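Local atomic coordinates of tryptophan halogenase superfamily (Brevundimonas sp. BAL3, PDB entry 6FRL), a protein that is a flavin-dependent halogenase that prefers bromination over chlorination, probably acting on aromatic substrates with the help of reduced flavin. Residues 31-45 / 179-192. Sequence-based numbering, arbitrary orientation.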
ATOM      1  N   VAL B  31      15.521 -12.883  19.765  1.00 27.01           N
ATOM      2  CA  VAL B  31      16.309 -14.123  19.877  1.00 28.68           C
ATOM      3  C   VAL B  31      16.345 -14.870  18.540  1.00 28.97           C
ATOM      4  O   VAL B  31      17.423 -15.183  18.051  1.00 31.68           O
ATOM      5  CB  VAL B  31      15.828 -15.008  21.074  1.00 31.21           C
ATOM      6  CG1 VAL B  31      16.204 -16.475  20.925  1.00 32.43           C
ATOM      7  CG2 VAL B  31      16.410 -14.474  22.389  1.00 30.58           C
ATOM      8  N   GLN B  32      15.188 -15.102  17.919  1.00 27.94           N
ATOM      9  CA  GLN B  32      15.150 -15.814  16.617  1.00 27.38           C
ATOM     10  C   GLN B  32      15.872 -15.044  15.494  1.00 27.77           C
ATOM     11  O   GLN B  32      16.566 -15.620  14.687  1.00 25.46           O
ATOM     12  CB  GLN B  32      13.705 -16.066  16.155  1.00 25.13           C
ATOM     13  CG  GLN B  32      13.570 -16.701  14.758  1.00 22.56           C
ATOM     14  CD  GLN B  32      13.677 -18.192  14.785  1.00 23.27           C
ATOM     15  OE1 GLN B  32      14.564 -18.760  15.441  1.00 23.06           O
ATOM     16  NE2 GLN B  32      12.760 -18.862  14.084  1.00 22.24           N
ATOM     17  N   HIS B  33      15.634 -13.744  15.438  1.00 28.32           N
ATOM     18  CA  HIS B  33      16.126 -12.923  14.349  1.00 29.64           C
ATOM     19  C   HIS B  33      17.655 -12.744  14.394  1.00 29.73           C
ATOM     20  O   HIS B  33      18.281 -12.659  13.377  1.00 29.97           O
ATOM     21  CB  HIS B  33      15.426 -11.583  14.422  1.00 30.43           C
ATOM     22  CG  HIS B  33      15.647 -10.712  13.240  1.00 31.12           C
ATOM     23  ND1 HIS B  33      16.167  -9.429  13.334  1.00 32.67           N
ATOM     24  CD2 HIS B  33      15.358 -10.913  11.940  1.00 30.32           C
ATOM     25  CE1 HIS B  33      16.192  -8.887  12.131  1.00 33.72           C
ATOM     26  NE2 HIS B  33      15.715  -9.770  11.268  1.00 33.65           N
ATOM     27  N   PHE B  34      18.221 -12.680  15.596  1.00 31.71           N
ATOM     28  CA  PHE B  34      19.652 -12.537  15.821  1.00 31.50           C
ATOM     29  C   PHE B  34      20.232 -13.808  16.497  1.00 31.58           C
ATOM     30  O   PHE B  34      21.166 -13.693  17.318  1.00 32.21           O
ATOM     31  CB  PHE B  34      19.904 -11.334  16.764  1.00 31.94           C
ATOM     32  CG  PHE B  34      19.606  -9.986  16.172  1.00 29.50           C
ATOM     33  CD1 PHE B  34      20.451  -9.434  15.221  1.00 29.30           C
ATOM     34  CD2 PHE B  34      18.528  -9.225  16.617  1.00 30.35           C
ATOM     35  CE1 PHE B  34      20.209  -8.158  14.699  1.00 29.15           C
ATOM     36  CE2 PHE B  34      18.268  -7.958  16.075  1.00 29.87           C
ATOM     37  CZ  PHE B  34      19.096  -7.431  15.104  1.00 28.47           C
ATOM     38  N   ARG B  35      19.720 -15.002  16.148  1.00 30.79           N
ATOM     39  CA  ARG B  35      20.030 -16.259  16.883  1.00 30.46           C
ATOM     40  C   ARG B  35      21.529 -16.572  17.039  1.00 31.85           C
ATOM     41  O   ARG B  35      21.996 -16.802  18.157  1.00 27.97           O
ATOM     42  CB  ARG B  35      19.299 -17.479  16.276  1.00 28.53           C
ATOM     43  CG  ARG B  35      19.255 -18.706  17.215  1.00 26.59           C
ATOM     44  CD  ARG B  35      18.283 -19.768  16.687  1.00 24.50           C
ATOM     45  NE  ARG B  35      16.874 -19.574  17.037  1.00 22.60           N
ATOM     46  CZ  ARG B  35      16.349 -19.803  18.239  1.00 25.50           C
ATOM     47  NH1 ARG B  35      17.091 -20.213  19.253  1.00 26.83           N
ATOM     48  NH2 ARG B  35      15.061 -19.610  18.458  1.00 27.30           N
ATOM     49  N   THR B  36      22.269 -16.534  15.932  1.00 33.84           N
ATOM     50  CA  THR B  36      23.714 -16.846  15.918  1.00 36.45           C
ATOM     51  C   THR B  36      24.628 -15.610  15.811  1.00 38.47           C
ATOM     52  O   THR B  36      25.783 -15.733  15.392  1.00 46.08           O
ATOM     53  CB  THR B  36      24.049 -17.776  14.726  1.00 37.56           C
ATOM     54  OG1 THR B  36      23.885 -17.051  13.496  1.00 39.76           O
ATOM     55  CG2 THR B  36      23.122 -19.010  14.713  1.00 36.00           C
ATOM     56  N   ALA B  37      24.134 -14.431  16.181  1.00 38.31           N
ATOM     57  CA  ALA B  37      24.923 -13.198  16.154  1.00 38.05           C
ATOM     58  C   ALA B  37      25.402 -12.907  17.555  1.00 37.75           C
ATOM     59  O   ALA B  37      24.796 -13.379  18.516  1.00 40.83           O
ATOM     60  CB  ALA B  37      24.087 -12.038  15.639  1.00 39.06           C
ATOM     61  N   PRO B  38      26.485 -12.117  17.693  1.00 40.11           N
ATOM     62  CA  PRO B  38      26.967 -11.819  19.032  1.00 44.17           C
ATOM     63  C   PRO B  38      26.160 -10.663  19.564  1.00 45.72           C
ATOM     64  O   PRO B  38      26.586  -9.525  19.453  1.00 51.76           O
ATOM     65  CB  PRO B  38      28.431 -11.434  18.789  1.00 41.30           C
ATOM     66  CG  PRO B  38      28.443 -10.835  17.431  1.00 38.92           C
ATOM     67  CD  PRO B  38      27.281 -11.404  16.670  1.00 41.40           C
ATOM     68  N   LEU B  39      24.964 -10.957  20.056  1.00 42.59           N
ATOM     69  CA  LEU B  39      24.061  -9.942  20.568  1.00 40.22           C
ATOM     70  C   LEU B  39      23.554 -10.467  21.889  1.00 40.96           C
ATOM     71  O   LEU B  39      22.912 -11.526  21.920  1.00 42.24           O
ATOM     72  CB  LEU B  39      22.888  -9.680  19.617  1.00 38.77           C
ATOM     73  CG  LEU B  39      21.905  -8.570  20.046  1.00 41.58           C
ATOM     74  CD1 LEU B  39      22.581  -7.224  19.974  1.00 46.27           C
ATOM     75  CD2 LEU B  39      20.650  -8.511  19.206  1.00 42.90           C
ATOM     76  N   LYS B  40      23.857  -9.749  22.970  1.00 36.28           N
ATOM     77  CA  LYS B  40      23.302 -10.081  24.257  1.00 37.42           C
ATOM     78  C   LYS B  40      21.882  -9.542  24.359  1.00 34.96           C
ATOM     79  O   LYS B  40      21.621  -8.416  23.967  1.00 35.82           O
ATOM     80  CB  LYS B  40      24.199  -9.609  25.403  1.00 41.10           C
ATOM     81  CG  LYS B  40      25.353 -10.568  25.668  1.00 47.03           C
ATOM     82  CD  LYS B  40      26.146 -10.168  26.906  1.00 54.23           C
ATOM     83  CE  LYS B  40      27.137  -9.037  26.592  1.00 61.86           C
ATOM     84  NZ  LYS B  40      27.396  -8.109  27.737  1.00 65.20           N
ATOM     85  N   ILE B  41      20.963 -10.371  24.834  1.00 31.33           N
ATOM     86  CA  ILE B  41      19.629  -9.927  25.119  1.00 30.77           C
ATOM     87  C   ILE B  41      19.321 -10.333  26.548  1.00 31.49           C
ATOM     88  O   ILE B  41      19.554 -11.483  26.956  1.00 31.62           O
ATOM     89  CB  ILE B  41      18.601 -10.541  24.140  1.00 31.18           C
ATOM     90  CG1 ILE B  41      18.943 -10.176  22.676  1.00 29.45           C
ATOM     91  CG2 ILE B  41      17.183 -10.081  24.493  1.00 31.39           C
ATOM     92  CD1 ILE B  41      18.198 -11.005  21.655  1.00 29.12           C
ATOM     93  N   THR B  42      18.758  -9.387  27.292  1.00 31.81           N
ATOM     94  CA  THR B  42      18.373  -9.589  28.675  1.00 30.20           C
ATOM     95  C   THR B  42      17.027  -8.892  28.938  1.00 31.18           C
ATOM     96  O   THR B  42      16.789  -7.783  28.461  1.00 30.92           O
ATOM     97  CB  THR B  42      19.431  -8.961  29.590  1.00 29.39           C
ATOM     98  OG1 THR B  42      20.723  -9.457  29.249  1.00 27.41           O
ATOM     99  CG2 THR B  42      19.130  -9.247  31.044  1.00 29.09           C
ATOM    100  N   VAL B  43      16.162  -9.565  29.693  1.00 33.01           N
ATOM    101  CA  VAL B  43      14.905  -9.023  30.192  1.00 32.84           C
ATOM    102  C   VAL B  43      15.082  -8.777  31.705  1.00 34.98           C
ATOM    103  O   VAL B  43      15.703  -9.580  32.392  1.00 39.62           O
ATOM    104  CB  VAL B  43      13.733 -10.023  29.989  1.00 33.50           C
ATOM    105  CG1 VAL B  43      12.460  -9.557  30.705  1.00 33.08           C
ATOM    106  CG2 VAL B  43      13.450 -10.226  28.509  1.00 34.65           C
ATOM    107  N   VAL B  44      14.522  -7.677  32.191  1.00 37.39           N
ATOM    108  CA  VAL B  44      14.495  -7.315  33.598  1.00 39.24           C
ATOM    109  C   VAL B  44      13.038  -7.127  34.034  1.00 38.33           C
ATOM    110  O   VAL B  44      12.385  -6.207  33.596  1.00 41.23           O
ATOM    111  CB  VAL B  44      15.281  -5.995  33.834  1.00 40.23           C
ATOM    112  CG1 VAL B  44      15.247  -5.602  35.299  1.00 39.85           C
ATOM    113  CG2 VAL B  44      16.720  -6.124  33.352  1.00 39.91           C
ATOM    114  N   GLU B  45      12.547  -7.998  34.906  1.00 41.54           N
ATOM    115  CA  GLU B  45      11.160  -7.949  35.409  1.00 44.08           C
ATOM    116  C   GLU B  45      11.123  -8.360  36.882  1.00 45.51           C
ATOM    117  O   GLU B  45      12.124  -8.865  37.399  1.00 45.93           O
ATOM    118  CB  GLU B  45      10.257  -8.888  34.573  1.00 45.61           C
ATOM    119  CG  GLU B  45      10.699 -10.359  34.508  1.00 45.65           C
ATOM    120  CD  GLU B  45       9.651 -11.296  33.887  1.00 51.12           C
ATOM    121  OE1 GLU B  45       8.467 -10.918  33.751  1.00 57.11           O
ATOM    122  OE2 GLU B  45       9.985 -12.455  33.545  1.00 47.31           O
ATOM    123  N   TYR B 179      10.897 -20.130  25.328  1.00 28.05           N
ATOM    124  CA  TYR B 179      11.509 -20.035  23.991  1.00 26.44           C
ATOM    125  C   TYR B 179      12.706 -19.099  23.953  1.00 25.47           C
ATOM    126  O   TYR B 179      13.717 -19.414  23.331  1.00 26.78           O
ATOM    127  CB  TYR B 179      10.478 -19.565  22.943  1.00 26.92           C
ATOM    128  CG  TYR B 179      10.984 -19.442  21.520  1.00 24.94           C
ATOM    129  CD1 TYR B 179      11.623 -18.285  21.074  1.00 24.88           C
ATOM    130  CD2 TYR B 179      10.783 -20.475  20.616  1.00 24.87           C
ATOM    131  CE1 TYR B 179      12.079 -18.170  19.761  1.00 25.25           C
ATOM    132  CE2 TYR B 179      11.238 -20.385  19.301  1.00 25.98           C
ATOM    133  CZ  TYR B 179      11.879 -19.222  18.870  1.00 25.33           C
ATOM    134  OH  TYR B 179      12.298 -19.118  17.569  1.00 21.44           O
ATOM    135  N   ALA B 180      12.584 -17.943  24.581  1.00 23.85           N
ATOM    136  CA  ALA B 180      13.629 -16.941  24.515  1.00 25.72           C
ATOM    137  C   ALA B 180      14.889 -17.382  25.293  1.00 28.78           C
ATOM    138  O   ALA B 180      16.031 -17.234  24.778  1.00 28.87           O
ATOM    139  CB  ALA B 180      13.114 -15.600  25.004  1.00 25.16           C
ATOM    140  N   GLU B 181      14.673 -17.944  26.488  1.00 28.66           N
ATOM    141  CA  GLU B 181      15.741 -18.450  27.357  1.00 30.28           C
ATOM    142  C   GLU B 181      16.530 -19.588  26.726  1.00 31.96           C
ATOM    143  O   GLU B 181      17.735 -19.669  26.894  1.00 34.18           O
ATOM    144  CB  GLU B 181      15.164 -18.904  28.713  1.00 33.62           C
ATOM    145  CG  GLU B 181      14.972 -17.761  29.702  1.00 36.07           C
ATOM    146  CD  GLU B 181      14.300 -18.203  30.980  1.00 38.79           C
ATOM    147  OE1 GLU B 181      13.889 -19.388  31.060  1.00 44.64           O
ATOM    148  OE2 GLU B 181      14.121 -17.351  31.880  1.00 37.38           O
ATOM    149  N   ALA B 182      15.867 -20.466  25.977  1.00 32.16           N
ATOM    150  CA  ALA B 182      16.583 -21.549  25.297  1.00 30.90           C
ATOM    151  C   ALA B 182      17.500 -21.051  24.192  1.00 30.08           C
ATOM    152  O   ALA B 182      18.417 -21.760  23.797  1.00 32.29           O
ATOM    153  CB  ALA B 182      15.607 -22.577  24.738  1.00 30.72           C
ATOM    154  N   GLY B 183      17.221 -19.869  23.648  1.00 28.45           N
ATOM    155  CA  GLY B 183      18.101 -19.252  22.642  1.00 28.58           C
ATOM    156  C   GLY B 183      19.162 -18.296  23.208  1.00 27.60           C
ATOM    157  O   GLY B 183      19.898 -17.657  22.438  1.00 26.51           O
ATOM    158  N   GLY B 184      19.218 -18.177  24.537  1.00 24.95           N
ATOM    159  CA  GLY B 184      20.286 -17.462  25.215  1.00 26.35           C
ATOM    160  C   GLY B 184      19.945 -16.099  25.773  1.00 26.73           C
ATOM    161  O   GLY B 184      20.838 -15.297  25.983  1.00 24.54           O
ATOM    162  N   CYS B 185      18.665 -15.846  26.019  1.00 28.80           N
ATOM    163  CA  CYS B 185      18.225 -14.608  26.599  1.00 30.98           C
ATOM    164  C   CYS B 185      18.398 -14.744  28.096  1.00 30.59           C
ATOM    165  O   CYS B 185      17.867 -15.679  28.686  1.00 30.84           O
ATOM    166  CB  CYS B 185      16.750 -14.309  26.235  1.00 31.30           C
ATOM    167  SG  CYS B 185      16.076 -12.779  26.959  1.00 31.39           S
ATOM    168  N   ALA B 186      19.135 -13.800  28.694  1.00 31.91           N
ATOM    169  CA  ALA B 186      19.273 -13.677  30.171  1.00 31.70           C
ATOM    170  C   ALA B 186      18.010 -13.138  30.817  1.00 30.98           C
ATOM    171  O   ALA B 186      17.275 -12.375  30.203  1.00 34.21           O
ATOM    172  CB  ALA B 186      20.464 -12.761  30.527  1.00 31.51           C
ATOM    173  N   ARG B 187      17.783 -13.508  32.068  1.00 34.37           N
ATOM    174  CA  ARG B 187      16.620 -13.033  32.831  1.00 35.63           C
ATOM    175  C   ARG B 187      17.084 -12.618  34.221  1.00 36.88           C
ATOM    176  O   ARG B 187      17.848 -13.337  34.852  1.00 36.63           O
ATOM    177  CB  ARG B 187      15.527 -14.112  32.931  1.00 34.34           C
ATOM    178  CG  ARG B 187      14.341 -13.650  33.793  1.00 37.01           C
ATOM    179  CD  ARG B 187      13.204 -14.636  33.814  1.00 38.63           C
ATOM    180  NE  ARG B 187      12.130 -14.223  34.724  1.00 40.87           N
ATOM    181  CZ  ARG B 187      12.095 -14.425  36.047  1.00 43.90           C
ATOM    182  NH1 ARG B 187      13.102 -15.017  36.685  1.00 45.28           N
ATOM    183  NH2 ARG B 187      11.040 -14.007  36.747  1.00 41.28           N
ATOM    184  N   ILE B 188      16.621 -11.455  34.681  1.00 38.61           N
ATOM    185  CA  ILE B 188      17.003 -10.897  35.956  1.00 36.67           C
ATOM    186  C   ILE B 188      15.742 -10.530  36.696  1.00 39.71           C
ATOM    187  O   ILE B 188      15.025  -9.619  36.279  1.00 41.98           O
ATOM    188  CB  ILE B 188      17.861  -9.635  35.788  1.00 36.04           C
ATOM    189  CG1 ILE B 188      19.203  -9.985  35.138  1.00 35.71           C
ATOM    190  CG2 ILE B 188      18.068  -8.956  37.149  1.00 36.34           C
ATOM    191  CD1 ILE B 188      20.068  -8.780  34.777  1.00 35.47           C
ATOM    192  N   ASP B 189      15.495 -11.219  37.808  1.00 44.31           N
ATOM    193  CA  ASP B 189      14.362 -10.939  38.685  1.00 48.33           C
ATOM    194  C   ASP B 189      14.814  -9.889  39.684  1.00 50.50           C
ATOM    195  O   ASP B 189      15.664 -10.163  40.518  1.00 55.50           O
ATOM    196  CB  ASP B 189      13.918 -12.223  39.384  1.00 49.26           C
ATOM    197  CG  ASP B 189      12.571 -12.086  40.082  1.00 55.16           C
ATOM    198  OD1 ASP B 189      12.067 -10.953  40.334  1.00 51.87           O
ATOM    199  OD2 ASP B 189      12.009 -13.157  40.396  1.00 58.17           O
ATOM    200  N   ALA B 190      14.253  -8.681  39.586  1.00 57.78           N
ATOM    201  CA  ALA B 190      14.722  -7.533  40.378  1.00 51.34           C
ATOM    202  C   ALA B 190      13.886  -6.295  40.103  1.00 52.69           C
ATOM    203  O   ALA B 190      13.496  -6.057  38.956  1.00 56.94           O
ATOM    204  CB  ALA B 190      16.172  -7.229  40.043  1.00 52.52           C
ATOM    205  N   ARG B 191      13.603  -5.524  41.157  1.00 54.05           N
ATOM    206  CA  ARG B 191      13.054  -4.164  41.026  1.00 56.43           C
ATOM    207  C   ARG B 191      14.144  -3.178  40.590  1.00 50.64           C
ATOM    208  O   ARG B 191      15.310  -3.354  40.926  1.00 51.64           O
ATOM    209  CB  ARG B 191      12.453  -3.685  42.351  1.00 62.23           C
ATOM    210  CG  ARG B 191      11.230  -4.435  42.819  1.00 68.89           C
ATOM    211  CD  ARG B 191      10.617  -3.768  44.049  1.00 80.01           C
ATOM    212  NE  ARG B 191       9.754  -4.701  44.793  1.00 94.37           N
ATOM    213  CZ  ARG B 191       8.828  -4.367  45.704  1.00100.61           C
ATOM    214  NH1 ARG B 191       8.582  -3.090  46.018  1.00106.39           N
ATOM    215  NH2 ARG B 191       8.126  -5.332  46.307  1.00 95.56           N
ATOM    216  N   ILE B 192      13.758  -2.150  39.841  1.00 48.12           N
ATOM    217  CA  ILE B 192      14.696  -1.157  39.324  1.00 47.16           C
ATOM    218  C   ILE B 192      14.569   0.053  40.231  1.00 52.81           C
ATOM    219  O   ILE B 192      13.444   0.536  40.442  1.00 50.43           O
ATOM    220  CB  ILE B 192      14.358  -0.791  37.856  1.00 45.97           C
ATOM    221  CG1 ILE B 192      14.512  -2.039  36.949  1.00 45.69           C
ATOM    222  CG2 ILE B 192      15.277   0.309  37.314  1.00 44.78           C
ATOM    223  CD1 ILE B 192      13.683  -2.006  35.687  1.00 43.66           C
TER
HETATM  224  O   HOH W   1      14.705 -20.543  21.212  1.00 22.69           O
HETATM  225  O   HOH W   2      22.174 -12.958  25.916  1.00 28.36           O
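At the edge of the mainly parallel sheet of the Rossmann-type domain, strand 186-189 runs beside strand 40-45, pairing T42 with A186, V43 with R187, V44 with I188 and E45 with D189. Five backbone hydrogen bonds run along the pair, from A186 N to I41 O (2.9 Å) through to A190 N, just past the strand, to E45 O. E45 and R187 lie on one face. R187, extended out to NE, forms a salt bridge, NE donating to E45 OE2 (3.0 Å) from the anti side, 24° out of the carboxylate plane, while OE2 lies in the guanidinium plane. W24 also bonds OE2, so this oxygen has two donors. On the other face, T42 CG2 touches I188 CD1 (3.9 Å) and V44 CG1 meets I192 CD1 at the same distance. From helix 20-33, V31 packs on the Schellman turn that ends helix 169-182, CG1 over G183 CA (3.8 Å) and CG2 against C185 CB, while chi1 of 178° swings C185 SG toward I41 CG2 and V43 CG2. Farther out, R35 bends at chi3 (-84°) and grips Q32 OE1 with NE and NH2. Y179 OH is hydrogen-bonded to L69 O, and R35 NH2 lies 2.9 Å from it, the planes nearly perpendicular; water 1 links NH2 to Y179 O. Strand 40-45 thus lies between strands 13-17 and 186-189, with helix 20-33 against the V43 side and strand 204-209 against V44 and I188.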